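Local coordinates for protein putative NADP oxidoreductase BF3122 (Bacteroides fragilis, PDB 3D1L) that probably acts as an NADP-dependent oxidoreductase, joining a Rossmann-type nucleotide-binding domain to a helical C-terminal domain of the 6-phosphogluconate dehydrogenase kind, at residues B[12-17]-B[67-72]; B[34-39]-B[52-57]; B[83-88]-B[108-113]; B[97-102]-B[118-123]. All blocks are in the same frame, centred on the assembly; numbering follows the deposited sequence.

Contacts 1 and 4 join neighbouring parallel strands of one Rossmann-type sheet by main-chain hydrogen bonds and apolar side chains. Contact 4 is almost wholly buried and contact 1 largely so, with its Pro-12 and Lys-70 end reaching toward solvent. Contact 2 joins strand 35-40 to the end of helix 44-53, the loop after it and the first residue of strand 57-59; contact 3 packs a helix on a loop without a hydrogen bond between them. Both are partly buried, with Glu-57 exposed in the one and Gln-86 and His-113 in the other. Ile-13 links contacts 1 and 2, strands 71-74 and 97-100 link contacts 1 and 4, and Trp-110 of contact 3 lies against His-100 and Met-98 of contact 4.

Contact 1: B[12-17]-B[67-72]; sequences PIVLIG and PYAKLY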
loop_
_atom_site.group_PDB
_atom_site.type_symbol
_atom_site.label_atom_id
_atom_site.label_comp_id
_atom_site.label_asym_id
_atom_site.label_seq_id
_atom_site.Cartn_x
_atom_site.Cartn_y
_atom_site.Cartn_z
ATOM N N PRO B 12 -0.823 -8.178 36.974
ATOM C CA PRO B 12 0.377 -8.789 36.382
ATOM C C PRO B 12 0.006 -9.626 35.170
ATOM O O PRO B 12 -0.886 -10.472 35.238
ATOM C CB PRO B 12 0.948 -9.664 37.517
ATOM C CG PRO B 12 -0.224 -9.986 38.407
ATOM C CD PRO B 12 -1.244 -8.856 38.225
ATOM N N ILE B 13 0.699 -9.376 34.077
ATOM C CA ILE B 13 0.390 -10.003 32.795
ATOM C C ILE B 13 1.565 -10.873 32.319
ATOM O O ILE B 13 2.713 -10.446 32.398
ATOM C CB ILE B 13 0.073 -8.911 31.721
ATOM C CG1 ILE B 13 -1.066 -7.982 32.213
ATOM C CG2 ILE B 13 -0.211 -9.552 30.364
ATOM C CD1 ILE B 13 -1.332 -6.778 31.341
ATOM N N VAL B 14 1.260 -12.076 31.820
ATOM C CA VAL B 14 2.252 -12.933 31.107
ATOM C C VAL B 14 1.875 -13.062 29.616
ATOM O O VAL B 14 0.685 -13.212 29.266
ATOM C CB VAL B 14 2.366 -14.315 31.782
ATOM C CG1 VAL B 14 3.242 -15.296 30.970
ATOM C CG2 VAL B 14 2.904 -14.171 33.223
ATOM N N LEU B 15 2.876 -12.962 28.735
ATOM C CA LEU B 15 2.647 -13.220 27.312
ATOM C C LEU B 15 3.213 -14.554 26.953
ATOM O O LEU B 15 4.398 -14.814 27.214
ATOM C CB LEU B 15 3.282 -12.138 26.431
ATOM C CG LEU B 15 3.176 -10.641 26.785
ATOM C CD1 LEU B 15 3.520 -9.936 25.512
ATOM C CD2 LEU B 15 1.813 -10.176 27.219
ATOM N N ILE B 16 2.371 -15.407 26.363
ATOM C CA ILE B 16 2.782 -16.712 25.870
ATOM C C ILE B 16 2.804 -16.548 24.355
ATOM O O ILE B 16 1.748 -16.604 23.682
ATOM C CB ILE B 16 1.831 -17.884 26.317
ATOM C CG1 ILE B 16 1.648 -17.991 27.853
ATOM C CG2 ILE B 16 2.304 -19.196 25.771
ATOM C CD1 ILE B 16 2.920 -18.143 28.678
ATOM N N GLY B 17 3.994 -16.306 23.820
ATOM C CA GLY B 17 4.125 -15.950 22.413
ATOM C C GLY B 17 4.605 -14.504 22.282
ATOM O O GLY B 17 4.127 -13.612 22.998
ATOM N N PRO B 67 3.653 -18.609 37.328
ATOM C CA PRO B 67 2.296 -19.088 37.614
ATOM C C PRO B 67 1.453 -18.142 38.477
ATOM O O PRO B 67 0.351 -18.536 38.906
ATOM C CB PRO B 67 2.559 -20.377 38.389
ATOM C CG PRO B 67 3.791 -20.063 39.166
ATOM C CD PRO B 67 4.634 -19.138 38.299
ATOM N N TYR B 68 1.936 -16.930 38.719
ATOM C CA TYR B 68 1.319 -16.061 39.736
ATOM C C TYR B 68 0.560 -14.850 39.164
ATOM O O TYR B 68 -0.010 -14.066 39.920
ATOM C CB TYR B 68 2.342 -15.629 40.814
ATOM C CG TYR B 68 3.119 -16.785 41.392
ATOM C CD1 TYR B 68 2.486 -17.787 42.153
ATOM C CD2 TYR B 68 4.482 -16.895 41.172
ATOM C CE1 TYR B 68 3.213 -18.861 42.671
ATOM C CE2 TYR B 68 5.205 -17.952 41.679
ATOM C CZ TYR B 68 4.576 -18.932 42.428
ATOM O OH TYR B 68 5.344 -19.983 42.919
ATOM N N ALA B 69 0.512 -14.762 37.828
ATOM C CA ALA B 69 -0.118 -13.662 37.119
ATOM C C ALA B 69 -1.635 -13.823 37.024
ATOM O O ALA B 69 -2.176 -14.935 37.151
ATOM C CB ALA B 69 0.502 -13.519 35.713
ATOM N N LYS B 70 -2.294 -12.708 36.749
ATOM C CA LYS B 70 -3.743 -12.621 36.630
ATOM C C LYS B 70 -4.209 -12.821 35.192
ATOM O O LYS B 70 -5.305 -13.331 34.939
ATOM C CB LYS B 70 -4.191 -11.245 37.171
ATOM C CG LYS B 70 -5.629 -10.845 36.922
ATOM C CD LYS B 70 -6.653 -11.707 37.622
ATOM C CE LYS B 70 -8.017 -11.457 36.953
ATOM N NZ LYS B 70 -9.165 -12.243 37.490
ATOM N N LEU B 71 -3.369 -12.433 34.241
ATOM C CA LEU B 71 -3.735 -12.510 32.845
ATOM C C LEU B 71 -2.611 -13.116 32.019
ATOM O O LEU B 71 -1.466 -12.662 32.082
ATOM C CB LEU B 71 -4.121 -11.119 32.306
ATOM C CG LEU B 71 -4.546 -11.059 30.831
ATOM C CD1 LEU B 71 -5.867 -11.806 30.641
ATOM C CD2 LEU B 71 -4.689 -9.609 30.342
ATOM N N TYR B 72 -2.973 -14.142 31.252
ATOM C CA TYR B 72 -2.086 -14.818 30.346
ATOM C C TYR B 72 -2.575 -14.596 28.915
ATOM O O TYR B 72 -3.666 -15.053 28.540
ATOM C CB TYR B 72 -2.045 -16.303 30.690
ATOM C CG TYR B 72 -1.381 -16.558 32.033
ATOM C CD1 TYR B 72 -0.015 -16.839 32.097
ATOM C CD2 TYR B 72 -2.107 -16.502 33.234
ATOM C CE1 TYR B 72 0.622 -17.063 33.311
ATOM C CE2 TYR B 72 -1.474 -16.743 34.463
ATOM C CZ TYR B 72 -0.111 -17.012 34.477
ATOM O OH TYR B 72 0.552 -17.239 35.631
#
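Val-14 and the ring of Tyr-72 lie side by side and point the same way from two adjacent parallel strands. The valine approaches the ring obliquely, with its CB 3.5 Å from Tyr-72 CD1 and both methyls leaning on the CD1 and CE1 side. With Val-14 CG1 turned anti to the backbone N (chi1 173°), CG2 stands beside that nitrogen and meets Ala-69 CB at 3.5 Å. Alanine suits this spot because one methyl reaches both Val-14 and the main chain, its CB lying 3.4 Å from Pro-12 O. The Tyr-72 hydroxyl, at the far end of the ring, hydrogen-bonds to Asn-66 O and accepts a weak bond from Ala-69 N.

On the opposite face of the sheet, Ile-13 CG1 approaches Leu-71 CB at 4.4 Å. Beside Ala-69, the ring of Pro-12 crosses the foot of Lys-70, with CD 3.9 Å from Lys-70 CB, while the lysine's NZ runs on to Glu-95 O. Proline costs nothing in this pairing, which uses its carbonyl: Pro-12 O accepts Lys-70 N at 3.0 Å and, weakly, Leu-71 N. The next bond, Val-14 N to Leu-71 O, is nearly straight (168°) and 2.8 Å long. In this Rossmann-type sheet the two strands are thus joined by peptide hydrogen bonds and apolar contacts, with no salt bridge between them, and the polar ends of Lys-70 and Tyr-72 find partners elsewhere.

Contact 2: B[34-39]-B[52-57]; sequences FRIVQV and QKVEAE
The amide of Gln-38 and the carboxylate of Glu-57 cross obliquely on one side of the sheet, their planes 53° apart. Gln-38 NE2 comes no closer than 4.2 Å to Glu-57 OE1, so the flat ends are neighbours without a bond; the amide's OE1 is instead held by Asn-66 N. The side chains touch at their bases, Gln-38 CB to Glu-57 CB at 3.6 Å, and Gln-38 CB is closer still to Glu-57 O, at 3.1 Å. Chi1 of 75° wedges Gln-38 CG between the backbone N and the carbonyl carbon, and from there the chain runs out extended. A long polar chain suits Gln-38, which must reach the loop, and Glu-57 suits an exposed position.

Main-chain bonds fix the pairing on both sides of Gln-38: Glu-57 N gives to Val-37 O at 3.1 Å, and Val-39 N gives to Glu-57 O at 2.9 Å. They close a right-handed beta-alpha-beta unit of the Rossmann type, in which strand 35-40 leads through helix 44-53 to strand 57-59 at the edge of the sheet.

On the side facing helix 20-31 the contact is apolar. Ile-36 and Val-54 meet at a slant, CG2 to CG2 at 4.0 Å, and Tyr-30 of that helix touches both. Ala-56 is small enough to tuck its CB against the strand, 3.4 Å from Ile-36 O, while Val-39 CG2 reaches the same methyl at 4.2 Å.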
loop_
_atom_site.group_PDB
_atom_site.type_symbol
_atom_site.label_atom_id
_atom_site.label_comp_id
_atom_site.label_asym_id
_atom_site.label_seq_id
_atom_site.Cartn_x
_atom_site.Cartn_y
_atom_site.Cartn_z
ATOM N N PHE B 34 1.003 -0.877 32.497
ATOM C CA PHE B 34 0.751 -2.262 32.929
ATOM C C PHE B 34 2.054 -2.991 33.210
ATOM O O PHE B 34 3.109 -2.619 32.693
ATOM C CB PHE B 34 -0.055 -3.063 31.899
ATOM C CG PHE B 34 -1.517 -2.731 31.878
ATOM C CD1 PHE B 34 -1.993 -1.677 31.111
ATOM C CD2 PHE B 34 -2.421 -3.484 32.634
ATOM C CE1 PHE B 34 -3.348 -1.357 31.109
ATOM C CE2 PHE B 34 -3.774 -3.180 32.640
ATOM C CZ PHE B 34 -4.242 -2.113 31.876
ATOM N N ARG B 35 1.957 -4.031 34.030
ATOM C CA ARG B 35 3.089 -4.823 34.460
ATOM C C ARG B 35 3.149 -6.152 33.696
ATOM O O ARG B 35 2.358 -7.059 33.926
ATOM C CB ARG B 35 3.007 -5.062 35.967
ATOM C CG ARG B 35 4.187 -5.818 36.551
ATOM C CD ARG B 35 4.220 -5.645 38.083
ATOM N NE ARG B 35 4.627 -6.867 38.790
ATOM C CZ ARG B 35 3.865 -7.541 39.661
ATOM N NH1 ARG B 35 2.638 -7.126 39.967
ATOM N NH2 ARG B 35 4.337 -8.639 40.241
ATOM N N ILE B 36 4.093 -6.235 32.773
ATOM C CA ILE B 36 4.344 -7.469 32.051
ATOM C C ILE B 36 5.452 -8.182 32.807
ATOM O O ILE B 36 6.596 -7.727 32.798
ATOM C CB ILE B 36 4.702 -7.180 30.558
ATOM C CG1 ILE B 36 3.476 -6.568 29.863
ATOM C CG2 ILE B 36 5.086 -8.450 29.849
ATOM C CD1 ILE B 36 3.778 -5.319 29.169
ATOM N N VAL B 37 5.121 -9.287 33.472
ATOM C CA VAL B 37 6.101 -9.904 34.357
ATOM C C VAL B 37 7.113 -10.749 33.596
ATOM O O VAL B 37 8.302 -10.763 33.959
ATOM C CB VAL B 37 5.464 -10.658 35.565
ATOM C CG1 VAL B 37 4.536 -9.714 36.337
ATOM C CG2 VAL B 37 4.705 -11.870 35.114
ATOM N N GLN B 38 6.650 -11.438 32.544
ATOM C CA GLN B 38 7.543 -12.192 31.683
ATOM C C GLN B 38 6.913 -12.576 30.369
ATOM O O GLN B 38 5.694 -12.541 30.185
ATOM C CB GLN B 38 8.109 -13.447 32.363
ATOM C CG GLN B 38 7.130 -14.545 32.464
ATOM C CD GLN B 38 7.726 -15.918 32.594
ATOM O OE1 GLN B 38 7.009 -16.877 32.424
ATOM N NE2 GLN B 38 9.006 -16.033 32.919
ATOM N N VAL B 39 7.788 -12.948 29.450
ATOM C CA VAL B 39 7.430 -13.282 28.095
ATOM C C VAL B 39 7.942 -14.692 27.873
ATOM O O VAL B 39 9.081 -15.001 28.219
ATOM C CB VAL B 39 8.165 -12.304 27.113
ATOM C CG1 VAL B 39 8.056 -12.756 25.638
ATOM C CG2 VAL B 39 7.660 -10.865 27.301
ATOM N N GLN B 52 13.098 -7.307 26.743
ATOM C CA GLN B 52 13.903 -6.101 26.950
ATOM C C GLN B 52 13.119 -4.837 26.690
ATOM O O GLN B 52 13.412 -3.793 27.284
ATOM C CB GLN B 52 15.044 -6.065 25.975
ATOM C CG GLN B 52 16.180 -6.917 26.319
ATOM C CD GLN B 52 17.244 -6.778 25.265
ATOM O OE1 GLN B 52 17.742 -7.774 24.742
ATOM N NE2 GLN B 52 17.571 -5.521 24.911
ATOM N N LYS B 53 12.162 -4.910 25.760
ATOM C CA LYS B 53 11.384 -3.737 25.396
ATOM C C LYS B 53 10.410 -3.338 26.510
ATOM O O LYS B 53 10.058 -2.169 26.642
ATOM C CB LYS B 53 10.637 -3.968 24.078
ATOM C CG LYS B 53 11.557 -4.001 22.847
ATOM C CD LYS B 53 10.862 -4.664 21.657
ATOM C CE LYS B 53 11.790 -4.821 20.442
ATOM N NZ LYS B 53 11.022 -5.496 19.328
ATOM N N VAL B 54 9.991 -4.306 27.317
ATOM C CA VAL B 54 8.890 -4.093 28.247
ATOM C C VAL B 54 9.332 -4.439 29.648
ATOM O O VAL B 54 8.492 -4.695 30.541
ATOM C CB VAL B 54 7.633 -4.926 27.877
ATOM C CG1 VAL B 54 7.073 -4.488 26.502
ATOM C CG2 VAL B 54 7.948 -6.424 27.888
ATOM N N GLU B 55 10.658 -4.442 29.814
ATOM C CA GLU B 55 11.337 -4.703 31.082
ATOM C C GLU B 55 10.834 -5.931 31.811
ATOM O O GLU B 55 10.532 -5.847 32.992
ATOM C CB GLU B 55 11.272 -3.455 31.998
ATOM C CG GLU B 55 12.023 -2.274 31.401
ATOM C CD GLU B 55 11.900 -1.023 32.217
ATOM O OE1 GLU B 55 10.879 -0.300 32.078
ATOM O OE2 GLU B 55 12.849 -0.740 32.979
ATOM N N ALA B 56 10.785 -7.064 31.112
ATOM C CA ALA B 56 10.204 -8.323 31.624
ATOM C C ALA B 56 11.238 -9.412 31.699
ATOM O O ALA B 56 12.242 -9.340 30.996
ATOM C CB ALA B 56 9.080 -8.799 30.678
ATOM N N GLU B 57 10.967 -10.441 32.505
ATOM C CA GLU B 57 11.725 -11.705 32.476
ATOM C C GLU B 57 11.318 -12.461 31.228
ATOM O O GLU B 57 10.311 -12.135 30.622
ATOM C CB GLU B 57 11.389 -12.587 33.689
ATOM C CG GLU B 57 11.727 -11.992 35.045
ATOM C CD GLU B 57 11.653 -13.025 36.170
ATOM O OE1 GLU B 57 10.868 -14.008 36.062
ATOM O OE2 GLU B 57 12.391 -12.863 37.168
#

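Contact 3: B[83-88]-B[108-113]; sequences ELLQGI and NVWEGH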
loop_
_atom_site.group_PDB
_atom_site.type_symbol
_atom_site.label_atom_id
_atom_site.label_comp_id
_atom_site.label_asym_id
_atom_site.label_seq_id
_atom_site.Cartn_x
_atom_site.Cartn_y
_atom_site.Cartn_z
ATOM N N GLU B 83 -0.270 -28.987 21.855
ATOM C CA GLU B 83 1.040 -29.340 22.356
ATOM C C GLU B 83 1.300 -28.679 23.699
ATOM O O GLU B 83 1.828 -29.309 24.622
ATOM C CB GLU B 83 2.098 -28.895 21.333
ATOM C CG GLU B 83 3.542 -29.166 21.766
ATOM C CD GLU B 83 4.604 -28.640 20.798
ATOM O OE1 GLU B 83 4.339 -28.547 19.574
ATOM O OE2 GLU B 83 5.723 -28.335 21.276
ATOM N N LEU B 84 0.896 -27.414 23.804
ATOM C CA LEU B 84 1.350 -26.554 24.888
ATOM C C LEU B 84 0.255 -26.084 25.837
ATOM O O LEU B 84 0.535 -25.406 26.823
ATOM C CB LEU B 84 2.123 -25.357 24.307
ATOM C CG LEU B 84 3.268 -25.609 23.297
ATOM C CD1 LEU B 84 3.896 -24.278 22.884
ATOM C CD2 LEU B 84 4.345 -26.591 23.798
ATOM N N LEU B 85 -0.974 -26.480 25.550
ATOM C CA LEU B 85 -2.141 -26.010 26.269
ATOM C C LEU B 85 -2.080 -26.292 27.755
ATOM O O LEU B 85 -2.287 -25.378 28.534
ATOM C CB LEU B 85 -3.426 -26.591 25.673
ATOM C CG LEU B 85 -4.753 -26.049 26.214
ATOM C CD1 LEU B 85 -4.756 -24.527 26.298
ATOM C CD2 LEU B 85 -5.942 -26.521 25.379
ATOM N N GLN B 86 -1.793 -27.539 28.140
ATOM C CA GLN B 86 -1.804 -27.920 29.550
ATOM C C GLN B 86 -0.571 -27.415 30.300
ATOM O O GLN B 86 -0.636 -27.164 31.513
ATOM C CB GLN B 86 -1.996 -29.427 29.714
ATOM C CG GLN B 86 -3.439 -29.888 29.485
ATOM C CD GLN B 86 -3.867 -29.809 28.024
ATOM O OE1 GLN B 86 -3.421 -30.595 27.188
ATOM N NE2 GLN B 86 -4.736 -28.854 27.717
ATOM N N GLY B 87 0.533 -27.252 29.564
ATOM C CA GLY B 87 1.750 -26.624 30.066
ATOM C C GLY B 87 1.505 -25.142 30.311
ATOM O O GLY B 87 2.135 -24.535 31.185
ATOM N N ILE B 88 0.570 -24.559 29.554
ATOM C CA ILE B 88 0.135 -23.178 29.796
ATOM C C ILE B 88 -0.781 -23.076 31.019
ATOM O O ILE B 88 -0.672 -22.119 31.798
ATOM C CB ILE B 88 -0.590 -22.552 28.574
ATOM C CG1 ILE B 88 0.377 -22.391 27.377
ATOM C CG2 ILE B 88 -1.292 -21.207 28.982
ATOM C CD1 ILE B 88 -0.295 -22.487 26.001
ATOM N N ASN B 108 -13.983 -21.385 22.633
ATOM C CA ASN B 108 -14.236 -22.677 23.299
ATOM C C ASN B 108 -13.018 -23.589 23.425
ATOM O O ASN B 108 -13.080 -24.586 24.131
ATOM C CB ASN B 108 -15.428 -23.438 22.668
ATOM C CG ASN B 108 -15.163 -23.879 21.217
ATOM O OD1 ASN B 108 -14.015 -24.031 20.791
ATOM N ND2 ASN B 108 -16.235 -24.083 20.458
ATOM N N VAL B 109 -11.913 -23.251 22.762
ATOM C CA VAL B 109 -10.673 -23.988 22.998
ATOM C C VAL B 109 -10.410 -24.147 24.489
ATOM O O VAL B 109 -10.074 -25.233 24.952
ATOM C CB VAL B 109 -9.438 -23.366 22.287
ATOM C CG1 VAL B 109 -9.632 -23.452 20.860
ATOM C CG2 VAL B 109 -9.194 -21.893 22.686
ATOM N N TRP B 110 -10.600 -23.067 25.241
ATOM C CA TRP B 110 -10.318 -23.061 26.670
ATOM C C TRP B 110 -11.292 -23.817 27.561
ATOM O O TRP B 110 -10.955 -24.109 28.707
ATOM C CB TRP B 110 -10.291 -21.629 27.170
ATOM C CG TRP B 110 -9.264 -20.772 26.529
ATOM C CD1 TRP B 110 -9.478 -19.710 25.688
ATOM C CD2 TRP B 110 -7.852 -20.876 26.697
ATOM N NE1 TRP B 110 -8.277 -19.149 25.323
ATOM C CE2 TRP B 110 -7.262 -19.843 25.930
ATOM C CE3 TRP B 110 -7.021 -21.738 27.430
ATOM C CZ2 TRP B 110 -5.880 -19.653 25.869
ATOM C CZ3 TRP B 110 -5.640 -21.547 27.357
ATOM C CH2 TRP B 110 -5.090 -20.511 26.582
ATOM N N GLU B 111 -12.508 -24.068 27.075
ATOM C CA GLU B 111 -13.568 -24.539 27.960
ATOM C C GLU B 111 -13.314 -25.958 28.461
ATOM O O GLU B 111 -12.939 -26.850 27.691
ATOM C CB GLU B 111 -14.958 -24.365 27.335
ATOM C CG GLU B 111 -15.537 -25.553 26.574
ATOM C CD GLU B 111 -17.027 -25.388 26.311
ATOM O OE1 GLU B 111 -17.792 -25.393 27.295
ATOM O OE2 GLU B 111 -17.438 -25.254 25.131
ATOM N N GLY B 112 -13.492 -26.149 29.767
ATOM C CA GLY B 112 -13.137 -27.413 30.401
ATOM C C GLY B 112 -11.694 -27.425 30.887
ATOM O O GLY B 112 -11.341 -28.221 31.760
ATOM N N HIS B 113 -10.857 -26.540 30.334
ATOM C CA HIS B 113 -9.439 -26.470 30.723
ATOM C C HIS B 113 -9.153 -25.486 31.851
ATOM O O HIS B 113 -8.315 -25.761 32.713
ATOM C CB HIS B 113 -8.556 -26.180 29.504
ATOM C CG HIS B 113 -8.583 -27.270 28.476
ATOM N ND1 HIS B 113 -9.123 -27.099 27.219
ATOM C CD2 HIS B 113 -8.151 -28.552 28.527
ATOM C CE1 HIS B 113 -9.027 -28.228 26.539
ATOM N NE2 HIS B 113 -8.434 -29.125 27.310
#
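Val-109, the first residue of 108-113 to meet the helix, touches Leu-85 only loosely, its O 4.3 Å from Leu-85 CD2. That oxygen has a stronger partner within its own segment: His-113 ND1 donates to Val-109 O at 3.1 Å, in the carbonyl plane and close to the plane of the imidazole. The bond fixes how the histidine ring is rotated. Val-109 CG2 lies over one face of the indole that follows it, toward its rim.

Trp-110 is the large buried group of the loop. Its six-membered ring runs obliquely against Leu-85, with CZ3 a tight 3.3 Å from Leu-85 CD1. A broad apolar surface suits this place, because the indole also meets Phe-81 edge-to-face and lies against Met-98 and the ring of His-100. Trp-110 O accepts the backbone N of His-113 at 2.9 Å, an i to i+3 bond that closes a turn and brings the His-113 ring beside Leu-85.

His-113 closes the segment. Leu-85 CD2 sits over one face of the imidazole, 3.8 Å from its centroid and 18° off the normal, a CH-pi contact. The leucine's chi1 of -173° carries CG anti to the backbone N, and its two methyls then divide between the partners, CD1 to the tryptophan and CD2 to the histidine. Nearer the surface, Gln-86 NE2 comes to 3.5 Å from His-113 CD2; the glutamine has a second conformer, so this touch is less certain.

Helix 78-89 thus packs on the link between strands 97-100 and 117-122, as the layer of helices and connections covers the sheet in a Rossmann-like alpha/beta domain.

Contact 4: B[97-102]-B[118-123]; sequences LMVHTA and GVFYPM
Val-99 pairs with Gly-118 and His-100 with Val-119 in parallel register, although the axes of strands 97-100 and 118-122 diverge by 47°, and three main-chain bonds join them: Gly-118 N to Met-98 O at 3.0 Å, His-100 N to Gly-118 O at 3.3 Å, and Phe-120 N, almost straight, to His-100 O at 2.9 Å. Glycine fits the almost fully extended backbone at 118, with Val-99 CB packed against Gly-118 O.

On the Val-99 face, CG2 of that valine reaches Phe-120 CB at 3.6 Å, while the phenyl ring leads away toward Phe-139. On the other face the His-100 imidazole is fixed at both nitrogens. ND1 accepts Ala-102 N in the ring plane at 3.2 Å, and NE2 bonds to Pro-106 O, consistent with a proton on NE2. Val-119 CG2 rests obliquely against this ring, 3.5 Å from NE2, so a branched aliphatic chain flanks a group that is polar but satisfied. Past the paired residues Thr-101 O lies near the plane of the Tyr-121 ring, at its edge, 3.3 Å from CD1; the Thr-101 hydroxyl bonds to Ser-75 OG.

The Tyr-121 side chain comes within about 5 Å of a bound 2-mercapto-propion aldehyde, whose pocket includes His-175. These neighbouring parallel strands of the Rossmann-type sheet are flanked by strands 71-74 and, antiparallel, 139-143; Arg-171 and His-175 of helix 168-198 pack on Tyr-121, and Met-123 touches Leu-209 of the second subunit.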
loop_
_atom_site.group_PDB
_atom_site.type_symbol
_atom_site.label_atom_id
_atom_site.label_comp_id
_atom_site.label_asym_id
_atom_site.label_seq_id
_atom_site.Cartn_x
_atom_site.Cartn_y
_atom_site.Cartn_z
ATOM N N LEU B 97 -6.941 -15.317 34.210
ATOM C CA LEU B 97 -7.691 -15.326 32.964
ATOM C C LEU B 97 -6.777 -15.757 31.815
ATOM O O LEU B 97 -5.713 -15.150 31.617
ATOM C CB LEU B 97 -8.299 -13.922 32.776
ATOM C CG LEU B 97 -9.284 -13.461 31.706
ATOM C CD1 LEU B 97 -10.250 -14.548 31.289
ATOM C CD2 LEU B 97 -10.064 -12.196 32.160
HETATM N N MSE B 98 -7.136 -16.828 31.101
HETATM C CA MSE B 98 -6.390 -17.196 29.865
HETATM C C MSE B 98 -7.142 -16.730 28.650
HETATM O O MSE B 98 -8.301 -17.115 28.427
HETATM C CB MSE B 98 -6.097 -18.694 29.660
HETATM C CG MSE B 98 -6.383 -19.630 30.777
HETATM SE SE MSE B 98 -5.468 -19.225 32.414
HETATM C CE MSE B 98 -3.686 -19.231 31.676
ATOM N N VAL B 99 -6.474 -15.905 27.864
ATOM C CA VAL B 99 -7.030 -15.425 26.610
ATOM C C VAL B 99 -6.103 -15.742 25.449
ATOM O O VAL B 99 -4.886 -15.868 25.611
ATOM C CB VAL B 99 -7.366 -13.894 26.661
ATOM C CG1 VAL B 99 -8.269 -13.584 27.851
ATOM C CG2 VAL B 99 -6.097 -13.028 26.689
ATOM N N HIS B 100 -6.686 -15.906 24.269
ATOM C CA HIS B 100 -5.877 -15.931 23.064
ATOM C C HIS B 100 -6.221 -14.737 22.199
ATOM O O HIS B 100 -7.181 -14.025 22.475
ATOM C CB HIS B 100 -5.991 -17.253 22.330
ATOM C CG HIS B 100 -7.330 -17.509 21.740
ATOM N ND1 HIS B 100 -7.776 -16.863 20.601
ATOM C CD2 HIS B 100 -8.320 -18.358 22.105
ATOM C CE1 HIS B 100 -8.979 -17.314 20.287
ATOM N NE2 HIS B 100 -9.334 -18.216 21.184
ATOM N N THR B 101 -5.411 -14.508 21.178
ATOM C CA THR B 101 -5.508 -13.309 20.360
ATOM C C THR B 101 -5.850 -13.610 18.900
ATOM O O THR B 101 -5.624 -12.769 18.011
ATOM C CB THR B 101 -4.187 -12.565 20.395
ATOM O OG1 THR B 101 -3.141 -13.468 20.042
ATOM C CG2 THR B 101 -3.906 -12.049 21.799
ATOM N N ALA B 102 -6.340 -14.811 18.626
ATOM C CA ALA B 102 -6.562 -15.216 17.240
ATOM C C ALA B 102 -7.954 -14.840 16.766
ATOM O O ALA B 102 -8.931 -15.027 17.482
ATOM C CB ALA B 102 -6.333 -16.669 17.065
ATOM N N GLY B 118 -11.087 -16.364 27.624
ATOM C CA GLY B 118 -11.666 -15.400 26.702
ATOM C C GLY B 118 -10.799 -15.166 25.497
ATOM O O GLY B 118 -9.800 -15.852 25.300
ATOM N N VAL B 119 -11.215 -14.213 24.667
ATOM C CA VAL B 119 -10.504 -13.846 23.457
ATOM C C VAL B 119 -10.282 -12.350 23.561
ATOM O O VAL B 119 -11.181 -11.614 23.933
ATOM C CB VAL B 119 -11.326 -14.191 22.190
ATOM C CG1 VAL B 119 -10.601 -13.745 20.913
ATOM C CG2 VAL B 119 -11.615 -15.676 22.140
ATOM N N PHE B 120 -9.069 -11.922 23.261
ATOM C CA PHE B 120 -8.622 -10.545 23.422
ATOM C C PHE B 120 -7.998 -10.179 22.068
ATOM O O PHE B 120 -6.781 -10.295 21.905
ATOM C CB PHE B 120 -7.560 -10.551 24.514
ATOM C CG PHE B 120 -7.254 -9.215 25.121
ATOM C CD1 PHE B 120 -8.233 -8.474 25.777
ATOM C CD2 PHE B 120 -5.952 -8.749 25.128
ATOM C CE1 PHE B 120 -7.933 -7.259 26.370
ATOM C CE2 PHE B 120 -5.626 -7.526 25.738
ATOM C CZ PHE B 120 -6.622 -6.781 26.367
ATOM N N TYR B 121 -8.834 -9.772 21.100
ATOM C CA TYR B 121 -8.428 -9.698 19.673
ATOM C C TYR B 121 -8.277 -8.265 19.111
ATOM O O TYR B 121 -9.262 -7.650 18.751
ATOM C CB TYR B 121 -9.447 -10.466 18.815
ATOM C CG TYR B 121 -9.207 -10.434 17.305
ATOM C CD1 TYR B 121 -7.971 -10.828 16.741
ATOM C CD2 TYR B 121 -10.247 -10.106 16.436
ATOM C CE1 TYR B 121 -7.777 -10.815 15.360
ATOM C CE2 TYR B 121 -10.076 -10.113 15.063
ATOM C CZ TYR B 121 -8.855 -10.460 14.529
ATOM O OH TYR B 121 -8.736 -10.455 13.166
ATOM N N PRO B 122 -7.054 -7.723 19.082
ATOM C CA PRO B 122 -6.873 -6.448 18.386
ATOM C C PRO B 122 -6.637 -6.686 16.892
ATOM O O PRO B 122 -5.682 -7.357 16.535
ATOM C CB PRO B 122 -5.628 -5.851 19.050
ATOM C CG PRO B 122 -4.816 -7.043 19.529
ATOM C CD PRO B 122 -5.805 -8.208 19.712
HETATM N N MSE B 123 -7.520 -6.158 16.044
HETATM C CA MSE B 123 -7.508 -6.444 14.602
HETATM C C MSE B 123 -6.790 -5.311 13.896
HETATM O O MSE B 123 -7.282 -4.190 13.804
HETATM C CB MSE B 123 -8.949 -6.558 14.080
HETATM C CG MSE B 123 -9.081 -7.151 12.687
HETATM SE SE MSE B 123 -10.938 -7.274 12.120
HETATM C CE MSE B 123 -11.325 -5.380 12.163
#